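Local coordinates for protein transcriptional regulator, BadM/Rrf2 family (Thermincola potens, PDB 4CIC) that probably binds DNA as a transcription factor of the Rrf2 family, built on a winged helix-turn-helix and known as IscR, a regulator linked to iron-sulfur cluster biogenesis, at residues 33-36 against 40-43; 16-21 against 56-61. The protein carries 3 engineered substitutions. All coordinates share one frame; numbering follows the deposited sequence. Where two conformers were deposited one is given.

Contact 1. Residues 33-36 against 40-43; sequences KSIA and GLSE
The turn of the helix-turn-helix motif folds back here on its first helix, with Leu41 and Glu43 meeting Ala36 and Lys33. Leu41 N gives a nearly straight hydrogen bond to Ala36 O (3.0 Å, 165° at the hydrogen). Gly40, with positive phi, ends the helix and allows this reversal. The methyl of Ala36 fits a tight inner corner: its CB meets Leu41 O at 3.3 Å and Glu43 CG at 3.6 Å, and a side chain as small as alanine suits a place where these two atoms come so near. Beyond it, the extended chain of Glu43 crosses Lys33, and Glu43 OE2 rests 3.3 Å from Lys33 CG. With CG anti to the backbone N (chi1 177°), the extended lysine carries its ammonium past the carboxylate, and Lys33 NZ lies 5.8 Å from Glu43 OE2. Replacing Glu43 by an alanine would probably open a gap over one side of the Ala36 methyl and leave Lys33 without its nearby opposite charge. Ser42 caps the following helix through Tyr45 N. The turn thus combines a backbone hydrogen bond with close aliphatic contact, while the Lys33 and Glu43 charges, too far apart to pair directly, probably add only modest attraction.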
ATOM      1  N   LYS A  33      14.992  13.053 -23.012  1.00 27.66           N
ATOM      2  CA  LYS A  33      16.266  12.342 -22.915  1.00 25.31           C
ATOM      3  C   LYS A  33      17.030  12.730 -21.650  1.00 26.42           C
ATOM      4  O   LYS A  33      17.613  11.870 -20.984  1.00 27.46           O
ATOM      5  CB  LYS A  33      17.139  12.601 -24.144  1.00 38.92           C
ATOM      6  CG  LYS A  33      18.503  11.940 -24.054  1.00 47.65           C
ATOM      7  CD  LYS A  33      19.418  12.372 -25.190  1.00 54.38           C
ATOM      8  CE  LYS A  33      20.820  11.806 -25.003  1.00 61.09           C
ATOM      9  NZ  LYS A  33      21.729  12.180 -26.123  1.00 67.06           N
ATOM     10  N   SER A  34      17.023  14.022 -21.318  1.00 26.54           N
ATOM     11  CA  SER A  34      17.736  14.484 -20.131  1.00 27.75           C
ATOM     12  C   SER A  34      17.111  13.942 -18.850  1.00 27.46           C
ATOM     13  O   SER A  34      17.822  13.618 -17.895  1.00 26.11           O
ATOM     14  CB  SER A  34      17.829  16.018 -20.086  1.00 24.82           C
ATOM     15  OG  SER A  34      16.579  16.618 -19.745  1.00 27.22           O
ATOM     16  N   ILE A  35      15.787  13.842 -18.830  1.00 24.76           N
ATOM     17  CA  ILE A  35      15.092  13.270 -17.668  1.00 23.53           C
ATOM     18  C   ILE A  35      15.467  11.802 -17.515  1.00 26.48           C
ATOM     19  O   ILE A  35      15.801  11.330 -16.417  1.00 25.74           O
ATOM     20  CB  ILE A  35      13.562  13.403 -17.797  1.00 22.88           C
ATOM     21  CG1 ILE A  35      13.142  14.877 -17.724  1.00 23.10           C
ATOM     22  CG2 ILE A  35      12.853  12.597 -16.683  1.00 24.84           C
ATOM     23  CD1 ILE A  35      11.662  15.107 -18.043  1.00 27.31           C
ATOM     24  N   ALA A  36      15.421  11.078 -18.626  1.00 26.75           N
ATOM     25  CA  ALA A  36      15.724   9.648 -18.606  1.00 27.42           C
ATOM     26  C   ALA A  36      17.156   9.440 -18.147  1.00 34.77           C
ATOM     27  O   ALA A  36      17.454   8.500 -17.428  1.00 31.22           O
ATOM     28  CB  ALA A  36      15.508   9.038 -19.983  1.00 29.76           C
ATOM     29  N   GLY A  40      17.693   7.562 -14.609  1.00 31.97           N
ATOM     30  CA  GLY A  40      17.928   6.167 -14.947  1.00 33.35           C
ATOM     31  C   GLY A  40      16.643   5.495 -15.387  1.00 42.71           C
ATOM     32  O   GLY A  40      16.273   4.439 -14.875  1.00 48.16           O
ATOM     33  N   LEU A  41      15.949   6.122 -16.330  1.00 38.49           N
ATOM     34  CA  LEU A  41      14.699   5.578 -16.848  1.00 30.78           C
ATOM     35  C   LEU A  41      14.848   5.239 -18.311  1.00 36.38           C
ATOM     36  O   LEU A  41      15.642   5.859 -19.018  1.00 37.38           O
ATOM     37  CB  LEU A  41      13.566   6.588 -16.701  1.00 34.06           C
ATOM     38  CG  LEU A  41      13.503   7.316 -15.362  1.00 38.94           C
ATOM     39  CD1 LEU A  41      12.403   8.359 -15.383  1.00 38.71           C
ATOM     40  CD2 LEU A  41      13.304   6.318 -14.227  1.00 39.60           C
ATOM     41  N   SER A  42      14.070   4.273 -18.778  1.00 29.19           N
ATOM     42  CA  SER A  42      14.093   3.931 -20.189  1.00 31.18           C
ATOM     43  C   SER A  42      13.309   4.994 -20.928  1.00 29.03           C
ATOM     44  O   SER A  42      12.200   5.349 -20.528  1.00 29.10           O
ATOM     45  CB  SER A  42      13.489   2.550 -20.432  1.00 38.72           C
ATOM     46  OG  SER A  42      12.409   2.620 -21.348  1.00 40.19           O
ATOM     47  N   GLU A  43      13.899   5.543 -21.988  1.00 27.96           N
ATOM     48  CA  GLU A  43      13.220   6.581 -22.767  1.00 31.10           C
ATOM     49  C   GLU A  43      11.857   6.172 -23.350  1.00 28.31           C
ATOM     50  O   GLU A  43      10.916   6.956 -23.272  1.00 27.30           O
ATOM     51  CB  GLU A  43      14.117   7.121 -23.888  1.00 35.32           C
ATOM     52  CG  GLU A  43      15.232   8.023 -23.416  1.00 43.75           C
ATOM     53  CD  GLU A  43      15.907   8.745 -24.565  1.00 57.60           C
ATOM     54  OE1 GLU A  43      15.214   9.056 -25.560  1.00 53.36           O
ATOM     55  OE2 GLU A  43      17.123   9.005 -24.470  1.00 68.67           O
TER

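Contact 2. Residues 16-21 against 56-61; sequences QAMFDL and AGLVKS
Met18 reaches from helix 9-23 to Leu58 and Val59, where the chain enters the first strand of the wing. From CB the side chain starts with CG beside the backbone N, and CB and CG serve as a spacer that brings the sulfur across. SD lies 3.5 Å from Val59 CG1. The chain bends at chi2 and again at chi3 (-66°), placing Met18 CE 4.0 Å from Leu58 CB and 3.9 Å from Leu58 O. A flexible, unbranched methionine suits this path, since it can fold at two torsions to fit a surface made of both side chain and backbone. One turn further along the helix, Leu21 CD1 meets the same Val59 methyl, CG1, at 3.6 Å, the two side chains crossing at about a right angle. Val59 has two conformers, and both CG1 distances belong to one, so they are less certain. Just before, Gly57 ends helix 43-55 in a Schellman motif; at its positive phi a CB would jam against the preceding carbonyl O. Leu53, Leu71 and Leu133 add further cover to Met18. No hydrogen bond spans the two segments, which implies that the wing's base is held to this helix by shape fit and burial of apolar surface, forces with little directional demand.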
ATOM      1  N   GLN A  16       9.104   9.980 -10.151  1.00 18.64           N
ATOM      2  CA  GLN A  16      10.481  10.417 -10.433  1.00 20.96           C
ATOM      3  C   GLN A  16      10.518  11.446 -11.549  1.00 20.17           C
ATOM      4  O   GLN A  16      11.259  12.425 -11.470  1.00 21.95           O
ATOM      5  CB  GLN A  16      11.389   9.257 -10.845  1.00 21.40           C
ATOM      6  CG  GLN A  16      11.913   8.432  -9.695  1.00 29.31           C
ATOM      7  CD  GLN A  16      12.927   7.406 -10.174  1.00 42.75           C
ATOM      8  OE1 GLN A  16      12.563   6.320 -10.622  1.00 56.34           O
ATOM      9  NE2 GLN A  16      14.200   7.753 -10.094  1.00 42.90           N
ATOM     10  N   ALA A  17       9.747  11.212 -12.606  1.00 18.12           N
ATOM     11  CA  ALA A  17       9.819  12.104 -13.772  1.00 19.63           C
ATOM     12  C   ALA A  17       9.203  13.458 -13.428  1.00 19.39           C
ATOM     13  O   ALA A  17       9.726  14.514 -13.829  1.00 19.03           O
ATOM     14  CB  ALA A  17       9.094  11.473 -14.948  1.00 20.22           C
ATOM     15  N   MET A  18       8.105  13.430 -12.662  1.00 19.47           N
ATOM     16  CA  MET A  18       7.440  14.671 -12.275  1.00 18.28           C
ATOM     17  C   MET A  18       8.319  15.452 -11.325  1.00 20.36           C
ATOM     18  O   MET A  18       8.371  16.683 -11.397  1.00 19.05           O
ATOM     19  CB  MET A  18       6.073  14.396 -11.639  1.00 17.59           C
ATOM     20  CG  MET A  18       5.034  13.875 -12.649  1.00 17.14           C
ATOM     21  SD  MET A  18       4.576  15.200 -13.830  1.00 20.75           S
ATOM     22  CE  MET A  18       3.762  16.357 -12.755  1.00 19.09           C
ATOM     23  N   PHE A  19       9.035  14.748 -10.454  1.00 15.47           N
ATOM     24  CA  PHE A  19       9.935  15.436  -9.537  1.00 16.96           C
ATOM     25  C   PHE A  19      11.112  16.058 -10.298  1.00 22.33           C
ATOM     26  O   PHE A  19      11.539  17.176  -9.998  1.00 20.26           O
ATOM     27  CB  PHE A  19      10.423  14.527  -8.402  1.00 20.92           C
ATOM     28  CG  PHE A  19      11.308  15.242  -7.424  1.00 18.18           C
ATOM     29  CD1 PHE A  19      10.802  16.272  -6.638  1.00 21.29           C
ATOM     30  CD2 PHE A  19      12.647  14.926  -7.328  1.00 22.55           C
ATOM     31  CE1 PHE A  19      11.636  16.974  -5.753  1.00 19.48           C
ATOM     32  CE2 PHE A  19      13.479  15.620  -6.459  1.00 32.78           C
ATOM     33  CZ  PHE A  19      12.960  16.635  -5.657  1.00 24.83           C
ATOM     34  N   ASP A  20      11.642  15.333 -11.273  1.00 17.57           N
ATOM     35  CA  ASP A  20      12.725  15.902 -12.096  1.00 18.76           C
ATOM     36  C   ASP A  20      12.236  17.181 -12.772  1.00 18.66           C
ATOM     37  O   ASP A  20      12.944  18.219 -12.780  1.00 20.41           O
ATOM     38  CB  ASP A  20      13.211  14.864 -13.117  1.00 22.44           C
ATOM     39  CG  ASP A  20      14.403  15.358 -13.947  1.00 24.70           C
ATOM     40  OD1 ASP A  20      14.214  16.241 -14.807  1.00 26.58           O
ATOM     41  OD2 ASP A  20      15.529  14.839 -13.735  1.00 31.73           O
ATOM     42  N   LEU A  21      11.031  17.153 -13.339  1.00 18.00           N
ATOM     43  CA  LEU A  21      10.469  18.396 -13.883  1.00 21.06           C
ATOM     44  C   LEU A  21      10.311  19.502 -12.828  1.00 20.54           C
ATOM     45  O   LEU A  21      10.577  20.678 -13.100  1.00 20.05           O
ATOM     46  CB  LEU A  21       9.133  18.126 -14.579  1.00 16.56           C
ATOM     47  CG  LEU A  21       9.232  17.289 -15.854  1.00 17.05           C
ATOM     48  CD1 LEU A  21       7.845  16.861 -16.321  1.00 23.35           C
ATOM     49  CD2 LEU A  21       9.884  18.171 -16.944  1.00 17.87           C
ATOM     50  N   ALA A  56      -3.408  14.737 -19.128  1.00 25.16           N
ATOM     51  CA  ALA A  56      -3.988  15.061 -17.828  1.00 29.11           C
ATOM     52  C   ALA A  56      -3.824  16.518 -17.443  1.00 28.56           C
ATOM     53  O   ALA A  56      -4.459  16.991 -16.505  1.00 30.47           O
ATOM     54  CB  ALA A  56      -3.359  14.194 -16.758  1.00 25.70           C
ATOM     55  N   GLY A  57      -2.943  17.224 -18.137  1.00 27.03           N
ATOM     56  CA  GLY A  57      -2.734  18.628 -17.838  1.00 28.30           C
ATOM     57  C   GLY A  57      -1.700  18.824 -16.741  1.00 28.56           C
ATOM     58  O   GLY A  57      -1.632  19.894 -16.136  1.00 29.13           O
ATOM     59  N   LEU A  58      -0.889  17.799 -16.494  1.00 23.57           N
ATOM     60  CA  LEU A  58       0.164  17.872 -15.481  1.00 21.45           C
ATOM     61  C   LEU A  58       1.491  18.352 -16.068  1.00 26.50           C
ATOM     62  O   LEU A  58       2.326  18.894 -15.355  1.00 24.80           O
ATOM     63  CB  LEU A  58       0.370  16.524 -14.789  1.00 24.13           C
ATOM     64  CG  LEU A  58      -0.695  16.222 -13.729  1.00 26.83           C
ATOM     65  CD1 LEU A  58      -0.525  14.822 -13.148  1.00 26.39           C
ATOM     66  CD2 LEU A  58      -0.617  17.289 -12.631  1.00 27.44           C
ATOM     67  N   VAL A  59       1.689  18.099 -17.358  1.00 23.83           N
ATOM     68  CA  VAL A  59       2.893  18.570 -18.029  0.51 22.33           C
ATOM     69  C   VAL A  59       2.520  19.132 -19.381  1.00 22.43           C
ATOM     70  O   VAL A  59       1.470  18.815 -19.941  1.00 24.66           O
ATOM     71  CB  VAL A  59       3.939  17.457 -18.236  0.51 23.36           C
ATOM     72  CG1 VAL A  59       4.290  16.780 -16.913  0.51 21.96           C
ATOM     73  CG2 VAL A  59       3.442  16.453 -19.241  0.51 19.38           C
ATOM     74  N   LYS A  60       3.363  20.027 -19.883  1.00 22.46           N
ATOM     75  CA  LYS A  60       3.114  20.603 -21.193  1.00 25.71           C
ATOM     76  C   LYS A  60       4.399  20.603 -22.004  1.00 29.78           C
ATOM     77  O   LYS A  60       5.503  20.589 -21.455  1.00 27.35           O
ATOM     78  CB  LYS A  60       2.538  22.016 -21.074  1.00 31.10           C
ATOM     79  CG  LYS A  60       3.360  22.944 -20.215  1.00 33.96           C
ATOM     80  CD  LYS A  60       2.760  24.345 -20.151  1.00 46.23           C
ATOM     81  CE  LYS A  60       2.855  25.056 -21.486  1.00 58.96           C
ATOM     82  NZ  LYS A  60       2.249  26.415 -21.407  1.00 65.38           N
ATOM     83  N   SER A  61       4.231  20.589 -23.319  1.00 34.92           N
ATOM     84  CA  SER A  61       5.332  20.622 -24.256  1.00 40.06           C
ATOM     85  C   SER A  61       5.502  22.048 -24.757  1.00 33.07           C
ATOM     86  O   SER A  61       4.521  22.774 -24.941  1.00 37.36           O
ATOM     87  CB  SER A  61       5.037  19.689 -25.429  1.00 43.39           C
ATOM     88  OG  SER A  61       5.960  19.889 -26.482  1.00 52.19           O
TER

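Overall arrangement
Helix 9-23 belongs to contact 2, and Ile35 and Leu41 of contact 1 pack against it, but the two contacts lie at different depths. Contact 2 is fully buried and joins that helix to the strand 59-62 of the wing, across residues far apart in sequence. Contact 1 is local and partly exposed, shaping the turn between helices 32-39 and 43-55, and it is nested within the loop that contact 2 closes. Their centres lie about 13 Å apart, and they touch at several points, among them Ile35 CD1 to Leu21 CD2 at 3.7 Å. Chemistry follows place: the core contact is almost entirely apolar, without a hydrogen bond across it, whereas the turn mixes a backbone hydrogen bond, aliphatic contact and charged groups near solvent.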